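Local coordinates for venom allergen-like (VAL) 4 protein (Schistosoma mansoni, PDB 4P27) that binds lipids as a probably secreted member of the SCP/TAPS (CAP) superfamily that lacks the prototypical CAP motifs, at residues A[114-119]-A[148-153]; A[90-95]-A[110-115]; A[75-80]-A[138-143]; A[10-15]-A[39-44]. All blocks are in the same frame, centred on the assembly; numbering follows the deposited sequence.

Contact 1 of 4, residues A[114-119]-A[148-153]; sequences QMVWNT and RPYEAK. With NAG (2-acetamido-2-deoxy-beta-D-glucopyranose), chain B.
W117 carries CG anti to its own backbone N (chi1 -165°), which brings the six-membered half of the indole across P149 at about a right angle. In N118, CG lies between the backbone N and the carbonyl carbon (chi1 72°), which sets OD1 beside P149 O, where a water reaches it. N118-T119-T120 is an N-glycosylation sequon, here in the turn after helix 110-115 of a CAP domain. The loop that follows strand 133-141 packs against it. W117 CE3 comes within 3.4 Å of P149 CA, and CH2 approaches R148 O obliquely. The side chains of V116 and P149 run side by side, with V116 CG2 3.7 Å from P149 CB. The same methyl meets the Y150 ring in its plane, at the edge, 3.9 Å from CE2. Y150 OH reaches beyond, to a hydrogen bond with P31 O. The R148 guanidinium turns to F100 O and E101 O.

One backbone bond crosses the contact. N118 N donates to P149 O at 2.7 Å, with an N-H...O angle of 156°. N118 OD1 is 3.0 Å from that same P149 O, but both are acceptors, so this pair is no bond. N118 ND2 is covalently joined to C1 of the NAG (1.4 Å). E151 lays CG and OE2 against C4 of the sugar. N35 ND2 also hydrogen-bonds the sugar. Another water spans glycan stem and loop: it accepts from N118 ND2 at 2.9 Å and from E151 N at 3.1 Å.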
# COMPACT_ATOMS: atom_id res chain seq x y z
N GLN A 114 3.83 2.67 -2.85
CA GLN A 114 3.45 2.85 -1.49
C GLN A 114 3.58 1.52 -0.70
O GLN A 114 3.97 1.56 0.47
CB GLN A 114 1.99 3.35 -1.40
CG GLN A 114 1.53 3.51 0.04
CD GLN A 114 2.35 4.62 0.79
OE1 GLN A 114 2.01 5.80 0.69
NE2 GLN A 114 3.35 4.24 1.58
N MET A 115 3.22 0.39 -1.33
CA MET A 115 3.32 -0.91 -0.60
C MET A 115 4.76 -1.26 -0.27
O MET A 115 4.99 -1.85 0.74
CB MET A 115 2.73 -2.09 -1.42
CG MET A 115 1.17 -2.01 -1.51
SD MET A 115 0.56 -3.42 -2.51
CE MET A 115 0.80 -4.70 -1.37
N VAL A 116 5.73 -0.87 -1.10
CA VAL A 116 7.13 -1.21 -0.81
C VAL A 116 7.95 -0.01 -0.29
O VAL A 116 9.16 -0.06 -0.27
CB VAL A 116 7.86 -1.86 -2.01
CG1 VAL A 116 7.27 -3.25 -2.35
CG2 VAL A 116 7.92 -0.94 -3.25
N TRP A 117 7.25 0.97 0.26
CA TRP A 117 7.87 2.22 0.67
C TRP A 117 8.65 1.96 1.90
O TRP A 117 8.13 1.48 2.94
CB TRP A 117 6.83 3.36 0.86
CG TRP A 117 7.57 4.67 0.91
CD1 TRP A 117 7.95 5.38 2.04
CD2 TRP A 117 8.04 5.40 -0.22
NE1 TRP A 117 8.67 6.54 1.66
CE2 TRP A 117 8.73 6.56 0.27
CE3 TRP A 117 7.96 5.18 -1.62
CZ2 TRP A 117 9.34 7.51 -0.59
CZ3 TRP A 117 8.54 6.16 -2.47
CH2 TRP A 117 9.21 7.28 -1.93
N ASN A 118 9.95 2.22 1.82
CA ASN A 118 10.83 1.77 2.93
C ASN A 118 10.64 2.48 4.28
O ASN A 118 10.80 1.84 5.33
CB ASN A 118 12.31 1.82 2.50
CG ASN A 118 12.82 3.25 2.41
OD1 ASN A 118 12.05 4.23 2.15
ND2 ASN A 118 14.13 3.39 2.54
N THR A 119 10.28 3.77 4.30
CA THR A 119 10.11 4.45 5.64
C THR A 119 8.72 4.27 6.25
O THR A 119 8.48 4.61 7.40
CB THR A 119 10.29 5.98 5.57
OG1 THR A 119 9.55 6.49 4.48
CG2 THR A 119 11.84 6.36 5.29
N ARG A 148 12.22 7.10 -5.27
CA ARG A 148 12.28 5.63 -5.34
C ARG A 148 11.84 5.10 -3.97
O ARG A 148 12.08 5.73 -2.90
CB ARG A 148 13.70 5.17 -5.75
CG ARG A 148 14.05 5.51 -7.22
CD ARG A 148 15.57 5.33 -7.42
NE ARG A 148 15.92 5.62 -8.82
CZ ARG A 148 16.21 6.88 -9.20
NH1 ARG A 148 16.23 7.84 -8.30
NH2 ARG A 148 16.48 7.17 -10.41
N PRO A 149 11.22 3.92 -3.95
CA PRO A 149 10.68 3.43 -2.65
C PRO A 149 11.66 2.99 -1.59
O PRO A 149 11.29 2.93 -0.39
CB PRO A 149 9.78 2.27 -3.07
CG PRO A 149 10.34 1.81 -4.42
CD PRO A 149 10.85 3.06 -5.10
N TYR A 150 12.88 2.64 -1.99
CA TYR A 150 13.89 2.03 -1.12
C TYR A 150 15.33 2.08 -1.72
O TYR A 150 15.53 2.37 -2.91
CB TYR A 150 13.51 0.57 -0.76
CG TYR A 150 13.29 -0.34 -1.99
CD1 TYR A 150 14.36 -0.88 -2.70
CD2 TYR A 150 11.98 -0.67 -2.40
CE1 TYR A 150 14.14 -1.70 -3.84
CE2 TYR A 150 11.75 -1.49 -3.50
CZ TYR A 150 12.84 -2.02 -4.21
OH TYR A 150 12.58 -2.77 -5.36
N GLU A 151 16.32 1.68 -0.94
CA GLU A 151 17.69 1.54 -1.48
C GLU A 151 17.85 0.12 -2.00
O GLU A 151 17.52 -0.82 -1.28
CB GLU A 151 18.64 1.61 -0.37
CG GLU A 151 18.97 2.95 0.20
CD GLU A 151 20.08 2.76 1.24
OE1 GLU A 151 20.79 1.72 1.18
OE2 GLU A 151 20.22 3.61 2.13
N ALA A 152 18.40 -0.02 -3.20
CA ALA A 152 18.68 -1.36 -3.76
C ALA A 152 19.87 -2.07 -3.02
O ALA A 152 20.68 -1.43 -2.37
CB ALA A 152 19.00 -1.23 -5.24
N LYS A 153 19.95 -3.38 -3.14
CA LYS A 153 21.12 -4.14 -2.68
C LYS A 153 21.35 -5.15 -3.80
O LYS A 153 20.51 -5.25 -4.74
CB LYS A 153 20.90 -4.84 -1.32
CG LYS A 153 19.99 -6.08 -1.49
CD LYS A 153 19.80 -6.88 -0.19
CE LYS A 153 18.79 -8.01 -0.45
NZ LYS A 153 18.40 -8.62 0.85
C1 NAG B . 14.90 4.52 2.64
C2 NAG B . 16.04 4.54 3.67
C3 NAG B . 16.93 5.74 3.53
C4 NAG B . 17.37 5.84 2.10
C5 NAG B . 16.14 6.02 1.23
C6 NAG B . 16.59 6.30 -0.18
C7 NAG B . 15.23 3.44 5.60
C8 NAG B . 14.63 3.55 6.95
N2 NAG B . 15.58 4.55 5.02
O3 NAG B . 18.05 5.59 4.40
O4 NAG B . 18.22 6.94 1.96
O5 NAG B . 15.33 4.86 1.34
O6 NAG B . 15.50 6.36 -1.06
O7 NAG B . 15.35 2.36 5.09
O HOH W 1 15.72 0.99 2.00
O HOH W 2 12.49 5.94 -0.33

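Contact 2 of 4, residues A[90-95]-A[110-115]; sequences DWLEEY and KNYKQM
W91 offers one indole face to the amide of N111. W91 CD1 is 3.6 Å from N111 CG, and ring and amide planes differ by only 23°. M115 SD sits at the indole edge, 3.8 Å from W91 CB, at the end of a chain that is straight as far as the sulfur. W91 NE1 points elsewhere, to a hydrogen bond with L78 O.

L92 contributes mainly backbone: its O lies 3.5 Å from Y112 CD1. Its methyl CD1 lies more loosely beside Y112 CD1.

E94 extends its chain beyond CG, which delivers the carboxylate to the first turn of helix 110-115. Y112 N donates to E94 OE1 at 3.2 Å, nearly straight at 166°, from above the carboxylate plane. N111 N adds a weak bond to the same oxygen. N111 ND2 donates to E94 OE2 at 2.7 Å on the syn side, somewhat out of plane. Residues 111-117 probably correspond to the CAP signature H-x-x-Q-V-V-W, with N111 in the histidine position. In CAP proteins with the full motif, a glutamate probably equivalent to E94 lies near that histidine. D108 OD2 is also close to E94 OE2, a like charge.

Y95 sets its CB over the centre of the Y112 ring, 3.6 Å from the centroid and 10° off the normal, a CH-pi contact. Its phenol leads away, toward I27 and P28.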
# COMPACT_ATOMS: atom_id res chain seq x y z
N ASP A 90 -4.05 -6.49 -7.80
CA ASP A 90 -4.02 -5.35 -8.67
C ASP A 90 -2.99 -4.25 -8.23
O ASP A 90 -2.21 -3.70 -9.05
CB ASP A 90 -5.40 -4.75 -8.73
CG ASP A 90 -5.46 -3.54 -9.61
OD1 ASP A 90 -5.10 -3.67 -10.78
OD2 ASP A 90 -5.86 -2.45 -9.18
N TRP A 91 -2.99 -3.91 -6.95
CA TRP A 91 -2.01 -2.93 -6.47
C TRP A 91 -0.59 -3.46 -6.71
O TRP A 91 0.29 -2.75 -7.22
CB TRP A 91 -2.20 -2.69 -4.95
CG TRP A 91 -3.42 -1.94 -4.59
CD1 TRP A 91 -4.31 -1.36 -5.41
CD2 TRP A 91 -3.87 -1.72 -3.24
NE1 TRP A 91 -5.36 -0.77 -4.65
CE2 TRP A 91 -5.06 -0.99 -3.31
CE3 TRP A 91 -3.34 -2.06 -1.96
CZ2 TRP A 91 -5.76 -0.61 -2.16
CZ3 TRP A 91 -4.05 -1.69 -0.87
CH2 TRP A 91 -5.24 -1.00 -0.96
N LEU A 92 -0.33 -4.69 -6.29
CA LEU A 92 1.02 -5.27 -6.44
C LEU A 92 1.56 -5.24 -7.90
O LEU A 92 2.71 -4.86 -8.15
CB LEU A 92 1.01 -6.73 -5.86
CG LEU A 92 2.25 -7.58 -6.25
CD1 LEU A 92 3.52 -7.00 -5.63
CD2 LEU A 92 2.08 -9.04 -5.79
N GLU A 93 0.74 -5.64 -8.85
CA GLU A 93 1.24 -5.95 -10.19
C GLU A 93 1.49 -4.68 -10.95
O GLU A 93 1.98 -4.74 -12.06
CB GLU A 93 0.24 -6.76 -10.98
CG GLU A 93 -0.33 -7.85 -10.13
CD GLU A 93 -0.07 -9.18 -10.71
OE1 GLU A 93 1.06 -9.63 -10.59
OE2 GLU A 93 -1.01 -9.72 -11.28
N GLU A 94 1.17 -3.55 -10.36
CA GLU A 94 1.69 -2.33 -10.87
C GLU A 94 3.19 -2.31 -10.90
O GLU A 94 3.74 -1.40 -11.52
CB GLU A 94 1.24 -1.15 -10.02
CG GLU A 94 -0.24 -0.93 -10.05
CD GLU A 94 -0.59 0.32 -9.28
OE1 GLU A 94 0.30 0.99 -8.66
OE2 GLU A 94 -1.76 0.63 -9.27
N TYR A 95 3.87 -3.27 -10.25
CA TYR A 95 5.31 -3.35 -10.42
C TYR A 95 5.74 -3.56 -11.90
O TYR A 95 6.87 -3.23 -12.25
CB TYR A 95 5.91 -4.48 -9.53
CG TYR A 95 5.71 -5.90 -10.03
CD1 TYR A 95 6.43 -6.39 -11.14
CD2 TYR A 95 4.85 -6.77 -9.36
CE1 TYR A 95 6.28 -7.71 -11.56
CE2 TYR A 95 4.65 -8.06 -9.79
CZ TYR A 95 5.38 -8.53 -10.88
OH TYR A 95 5.20 -9.85 -11.26
N LYS A 110 1.52 4.05 -8.35
CA LYS A 110 1.43 4.64 -6.99
C LYS A 110 1.10 3.58 -5.94
O LYS A 110 1.58 3.68 -4.85
CB LYS A 110 0.30 5.63 -6.79
CG LYS A 110 0.12 6.84 -7.65
CD LYS A 110 -1.33 7.31 -7.34
CE LYS A 110 -1.75 8.56 -8.12
NZ LYS A 110 -0.59 9.03 -8.94
N ASN A 111 0.21 2.64 -6.23
CA ASN A 111 -0.17 1.67 -5.20
C ASN A 111 1.01 0.75 -4.88
O ASN A 111 1.32 0.54 -3.75
CB ASN A 111 -1.37 0.84 -5.73
CG ASN A 111 -2.59 1.72 -5.96
OD1 ASN A 111 -2.95 2.48 -5.09
ND2 ASN A 111 -3.14 1.71 -7.18
N TYR A 112 1.65 0.17 -5.91
CA TYR A 112 2.87 -0.63 -5.70
C TYR A 112 3.97 0.10 -4.93
O TYR A 112 4.53 -0.40 -3.91
CB TYR A 112 3.39 -1.15 -7.08
CG TYR A 112 4.77 -1.74 -6.91
CD1 TYR A 112 4.95 -2.94 -6.25
CD2 TYR A 112 5.92 -1.02 -7.31
CE1 TYR A 112 6.24 -3.46 -6.04
CE2 TYR A 112 7.20 -1.54 -7.13
CZ TYR A 112 7.34 -2.75 -6.46
OH TYR A 112 8.55 -3.29 -6.22
N LYS A 113 4.31 1.35 -5.35
CA LYS A 113 5.35 2.08 -4.67
C LYS A 113 5.07 2.34 -3.18
O LYS A 113 5.97 2.24 -2.36
CB LYS A 113 5.69 3.45 -5.36
CG LYS A 113 6.31 3.34 -6.75
CD LYS A 113 6.54 4.75 -7.35
CE LYS A 113 7.75 5.43 -6.70
NZ LYS A 113 8.04 6.74 -7.42
N GLN A 114 3.83 2.67 -2.85
CA GLN A 114 3.45 2.85 -1.49
C GLN A 114 3.58 1.52 -0.70
O GLN A 114 3.97 1.56 0.47
CB GLN A 114 1.99 3.35 -1.40
CG GLN A 114 1.53 3.51 0.04
CD GLN A 114 2.35 4.62 0.79
OE1 GLN A 114 2.01 5.80 0.69
NE2 GLN A 114 3.35 4.24 1.58
N MET A 115 3.22 0.39 -1.33
CA MET A 115 3.32 -0.91 -0.60
C MET A 115 4.76 -1.26 -0.27
O MET A 115 4.99 -1.85 0.74
CB MET A 115 2.73 -2.09 -1.42
CG MET A 115 1.17 -2.01 -1.51
SD MET A 115 0.56 -3.42 -2.51
CE MET A 115 0.80 -4.70 -1.37

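Contact 3 of 4, residues A[75-80]-A[138-143]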
# COMPACT_ATOMS: atom_id res chain seq x y z
N GLY A 75 -0.09 8.35 3.51
CA GLY A 75 -0.32 7.94 2.14
C GLY A 75 -1.60 7.10 2.11
O GLY A 75 -2.04 6.64 3.13
N GLN A 76 -2.11 6.80 0.92
CA GLN A 76 -3.38 6.07 0.81
C GLN A 76 -3.39 5.27 -0.49
O GLN A 76 -2.94 5.76 -1.52
CB GLN A 76 -4.54 7.04 0.89
CG GLN A 76 -5.90 6.35 1.01
CD GLN A 76 -6.99 7.39 1.29
OE1 GLN A 76 -7.46 8.00 0.36
NE2 GLN A 76 -7.25 7.70 2.56
N ASN A 77 -3.84 4.04 -0.42
CA ASN A 77 -4.11 3.27 -1.64
C ASN A 77 -5.63 2.97 -1.60
O ASN A 77 -6.20 2.67 -0.53
CB ASN A 77 -3.39 1.90 -1.54
CG ASN A 77 -1.93 1.97 -1.95
OD1 ASN A 77 -1.48 3.00 -2.42
ND2 ASN A 77 -1.16 0.90 -1.73
N LEU A 78 -6.26 3.05 -2.76
CA LEU A 78 -7.71 2.78 -2.88
C LEU A 78 -7.96 1.66 -3.91
O LEU A 78 -7.16 1.44 -4.90
CB LEU A 78 -8.42 4.04 -3.39
CG LEU A 78 -8.36 5.34 -2.61
CD1 LEU A 78 -9.02 6.49 -3.42
CD2 LEU A 78 -9.02 5.21 -1.26
N ALA A 79 -9.03 0.87 -3.69
CA ALA A 79 -9.34 -0.17 -4.68
C ALA A 79 -10.88 -0.29 -4.77
O ALA A 79 -11.59 -0.06 -3.78
CB ALA A 79 -8.70 -1.50 -4.36
N ASP A 80 -11.38 -0.52 -5.99
CA ASP A 80 -12.83 -0.62 -6.15
C ASP A 80 -12.91 -1.98 -6.80
O ASP A 80 -12.52 -2.11 -7.93
CB ASP A 80 -13.37 0.48 -7.09
CG ASP A 80 -14.91 0.26 -7.45
OD1 ASP A 80 -15.58 -0.64 -6.83
OD2 ASP A 80 -15.44 1.03 -8.29
N CYS A 138 -6.57 1.72 2.19
CA CYS A 138 -5.40 1.53 3.11
C CYS A 138 -4.74 2.85 3.31
O CYS A 138 -4.52 3.57 2.31
CB CYS A 138 -4.36 0.56 2.55
SG CYS A 138 -4.86 -1.17 2.70
N ASN A 139 -4.52 3.17 4.58
CA ASN A 139 -3.75 4.33 5.02
C ASN A 139 -2.41 3.87 5.51
O ASN A 139 -2.29 2.79 6.11
CB ASN A 139 -4.42 5.17 6.09
CG ASN A 139 -5.64 5.86 5.58
OD1 ASN A 139 -5.64 6.30 4.44
ND2 ASN A 139 -6.74 5.92 6.40
N TYR A 140 -1.39 4.69 5.20
CA TYR A 140 -0.00 4.36 5.49
C TYR A 140 0.65 5.65 6.16
O TYR A 140 0.37 6.75 5.75
CB TYR A 140 0.76 4.09 4.22
CG TYR A 140 0.16 2.99 3.37
CD1 TYR A 140 -0.88 3.27 2.43
CD2 TYR A 140 0.62 1.63 3.50
CE1 TYR A 140 -1.43 2.25 1.63
CE2 TYR A 140 0.06 0.60 2.67
CZ TYR A 140 -0.98 0.93 1.78
OH TYR A 140 -1.53 -0.04 0.98
N ALA A 141 1.51 5.46 7.15
CA ALA A 141 2.24 6.56 7.85
C ALA A 141 3.71 6.13 8.01
O ALA A 141 3.97 5.09 8.56
CB ALA A 141 1.63 6.77 9.24
N PRO A 142 4.67 6.97 7.56
CA PRO A 142 4.43 8.22 6.78
C PRO A 142 3.99 7.79 5.41
O PRO A 142 4.13 6.60 5.06
CB PRO A 142 5.85 8.90 6.67
CG PRO A 142 6.78 8.02 7.38
CD PRO A 142 6.05 6.83 8.05
N GLY A 143 3.49 8.70 4.61
CA GLY A 143 3.19 8.33 3.21
C GLY A 143 4.44 8.39 2.34
O GLY A 143 5.52 8.62 2.83
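G75 has the most surface buried here, and it pairs with Y140. G75 N donates to Y140 O at 2.8 Å. Y140 N returns a bond to G75 O at 2.9 Å, from above the carbonyl plane. Beyond this antiparallel hydrogen-bonded pair segment 138-143 curls back through the cis peptide before P142. G143 CA then lies 3.3 Å from G75 N, a close meeting of two residues without side chains.

Y140 comes next. Its CG stands anti to the carbonyl carbon (chi1 -57°), and the ring runs alongside 75-80 from G75 toward N77. It presents its edge to the backbone: G75 C and N77 N lie in the ring plane, and CD1 is 3.6 Å from G75 O. Y140 OH is hydrogen-bonded to H15 NE2. These pairs join strand 75-81, an outermost strand of the central sheet of the alpha-beta-alpha CAP sandwich, to strand 133-141. G75-Q76-N77-L78 probably corresponds to the family motif G-[EQ]-N-[ILV].

N77 forms the second hydrogen-bonded pair, with C138. N77 N to C138 O and C138 N to N77 O are both 2.9 Å, and both donors lie in the carbonyl planes. The N77 side chain crosses Y140 at about a right angle, its amide plane turned 65° from the ring, and ND2 is hydrogen-bonded to N111 O. C138 SG continues into the disulfide with C125. On the other face of the sheet Q76 NE2 donates to N139 OD1 at 2.8 Å, on a lone pair in the carbonyl plane.

Contact 4 of 4, residues A[10-15]-A[39-44]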
# COMPACT_ATOMS: atom_id res chain seq x y z
N ALA A 10 -6.00 -10.44 6.21
CA ALA A 10 -5.54 -10.77 4.91
C ALA A 10 -4.76 -9.57 4.24
O ALA A 10 -3.74 -9.78 3.56
CB ALA A 10 -6.77 -11.17 4.07
N ILE A 11 -5.28 -8.33 4.38
CA ILE A 11 -4.66 -7.19 3.68
C ILE A 11 -3.28 -6.98 4.38
O ILE A 11 -2.31 -6.83 3.74
CB ILE A 11 -5.53 -5.97 3.82
CG1 ILE A 11 -6.77 -6.11 2.90
CG2 ILE A 11 -4.72 -4.67 3.48
CD1 ILE A 11 -7.90 -5.17 3.31
N TYR A 12 -3.23 -7.03 5.70
CA TYR A 12 -1.99 -6.89 6.49
C TYR A 12 -0.94 -7.91 6.12
O TYR A 12 0.24 -7.55 5.79
CB TYR A 12 -2.33 -6.98 8.01
CG TYR A 12 -1.20 -6.61 8.95
CD1 TYR A 12 -0.21 -5.64 8.59
CD2 TYR A 12 -1.12 -7.21 10.21
CE1 TYR A 12 0.79 -5.28 9.47
CE2 TYR A 12 -0.06 -6.89 11.11
CZ TYR A 12 0.89 -5.94 10.73
OH TYR A 12 1.92 -5.60 11.59
N ASN A 13 -1.35 -9.18 6.03
CA ASN A 13 -0.35 -10.22 5.67
C ASN A 13 0.12 -10.10 4.22
O ASN A 13 1.23 -10.49 3.87
CB ASN A 13 -0.95 -11.64 5.83
CG ASN A 13 -1.17 -12.05 7.30
OD1 ASN A 13 -2.05 -12.89 7.55
ND2 ASN A 13 -0.49 -11.44 8.25
N PHE A 14 -0.78 -9.73 3.33
CA PHE A 14 -0.39 -9.58 1.93
C PHE A 14 0.71 -8.46 1.86
O PHE A 14 1.70 -8.62 1.17
CB PHE A 14 -1.63 -9.16 1.09
CG PHE A 14 -1.35 -9.17 -0.39
CD1 PHE A 14 -0.75 -8.05 -1.02
CD2 PHE A 14 -1.68 -10.26 -1.18
CE1 PHE A 14 -0.45 -8.08 -2.35
CE2 PHE A 14 -1.42 -10.27 -2.57
CZ PHE A 14 -0.80 -9.19 -3.15
N HIS A 15 0.52 -7.36 2.60
CA HIS A 15 1.56 -6.30 2.62
C HIS A 15 2.88 -6.77 3.24
O HIS A 15 3.95 -6.55 2.67
CB HIS A 15 1.08 -5.08 3.41
CG HIS A 15 0.16 -4.20 2.65
ND1 HIS A 15 -1.18 -4.47 2.53
CD2 HIS A 15 0.36 -2.99 2.06
CE1 HIS A 15 -1.77 -3.49 1.84
NE2 HIS A 15 -0.86 -2.56 1.57
N LEU A 39 6.14 -3.23 9.06
CA LEU A 39 4.88 -2.52 9.17
C LEU A 39 4.22 -2.88 10.48
O LEU A 39 4.17 -4.01 10.75
CB LEU A 39 3.94 -3.01 8.06
CG LEU A 39 4.24 -2.53 6.68
CD1 LEU A 39 3.15 -3.03 5.69
CD2 LEU A 39 4.38 -0.99 6.66
N LYS A 40 3.64 -1.95 11.20
CA LYS A 40 2.78 -2.27 12.33
C LYS A 40 1.39 -1.75 12.07
O LYS A 40 1.22 -0.66 11.57
CB LYS A 40 3.30 -1.58 13.59
CG LYS A 40 4.57 -2.24 14.08
CD LYS A 40 5.42 -1.31 14.94
CE LYS A 40 4.65 -0.08 15.43
NZ LYS A 40 5.24 1.08 14.70
N TRP A 41 0.39 -2.54 12.42
CA TRP A 41 -0.99 -2.14 12.22
C TRP A 41 -1.32 -1.01 13.13
O TRP A 41 -0.82 -0.98 14.21
CB TRP A 41 -1.89 -3.31 12.59
CG TRP A 41 -3.32 -3.03 12.25
CD1 TRP A 41 -4.29 -2.55 13.08
CD2 TRP A 41 -3.92 -3.19 10.96
NE1 TRP A 41 -5.50 -2.43 12.38
CE2 TRP A 41 -5.29 -2.84 11.09
CE3 TRP A 41 -3.45 -3.64 9.72
CZ2 TRP A 41 -6.20 -2.88 10.00
CZ3 TRP A 41 -4.39 -3.71 8.61
CH2 TRP A 41 -5.72 -3.35 8.79
N ASN A 42 -2.18 -0.08 12.75
CA ASN A 42 -2.44 1.08 13.58
C ASN A 42 -3.92 1.35 13.54
O ASN A 42 -4.53 1.44 12.46
CB ASN A 42 -1.75 2.30 13.08
CG ASN A 42 -2.10 3.53 13.91
OD1 ASN A 42 -3.07 4.26 13.69
ND2 ASN A 42 -1.23 3.81 14.85
N LYS A 43 -4.53 1.43 14.71
CA LYS A 43 -6.01 1.31 14.85
C LYS A 43 -6.63 2.59 14.34
O LYS A 43 -7.69 2.58 13.74
CB LYS A 43 -6.38 1.16 16.34
CG LYS A 43 -7.55 0.26 16.66
CD LYS A 43 -7.08 -0.92 17.51
CE LYS A 43 -7.64 -0.84 18.93
NZ LYS A 43 -6.95 -1.80 19.84
N LEU A 44 -5.95 3.71 14.62
CA LEU A 44 -6.41 5.02 14.18
C LEU A 44 -6.40 5.16 12.61
O LEU A 44 -7.36 5.74 12.01
CB LEU A 44 -5.56 6.13 14.82
CG LEU A 44 -6.26 7.41 15.30
CD1 LEU A 44 -5.23 8.53 15.53
CD2 LEU A 44 -7.48 7.84 14.45
O HOH W 3 1.00 -4.93 14.15
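Y12 and L39 share the one direct hydrogen bond of this contact. Y12 OH donates to L39 O at 2.9 Å, approaching from above the carbonyl plane. A water extends the link: it donates to Y12 OH at 2.8 Å and accepts from W41 N at 3.0 Å. The phenol oxygen is therefore held from two partners. Within the helix, H15 ND1 donates to I11 O at 2.9 Å and 172°, in the plane of the imidazole. I11 O also takes the backbone N-H of H15. This fixes the rotation of the ring, whose other nitrogen, NE2, turns to Y140 of strand 133-141.

The aromatic pair is an offset edge-to-face arrangement. The edge of W41 is directed toward the face of Y12, with the planes at 64°. W41 carries CG anti to the backbone N (chi1 -173°), which brings CE3 over the Y12 ring. CE3 does the touching, 3.8 Å from Y12 CG. Y12 also makes a cation-pi contact with K16.

The apolar contacts come from L39, between Y12 and H15. Its CB lies 4.1 Å from Y12 CE1, and its CD1 lies 3.7 Å from H15 CB.

Together they join helix 6-22 of the CAP sandwich to the short outermost strand 40-41, just ahead of helix 43-54. N42 caps that helix through OD1 and L45 N. The chemistry is mixed: the Y12 hydroxyl gives its proton to L39 O and takes one from the water, so its oxygen works as both donor and acceptor while the ring packs on carbon.

Overall arrangement
From the N terminus, contact 4 comes first. It closes the loop between helix 6-22 and strand 40-41 and is complete before the others open. Contact 3 then opens on strand 75-81 and closes on strand 133-141, the longest closure of the four. Contact 2 falls entirely within that span, joining helix 84-93 to helix 110-115. Contact 1 starts where contact 2 ends, sharing Q114 and M115, and crosses contact 3 by reaching the loop after strand 133-141. Between them the contacts tie helix 6-22, the central sheet, the helix pair and the C-terminal loop. M115 touches F14 and H15, and W91 reaches strand 75-81.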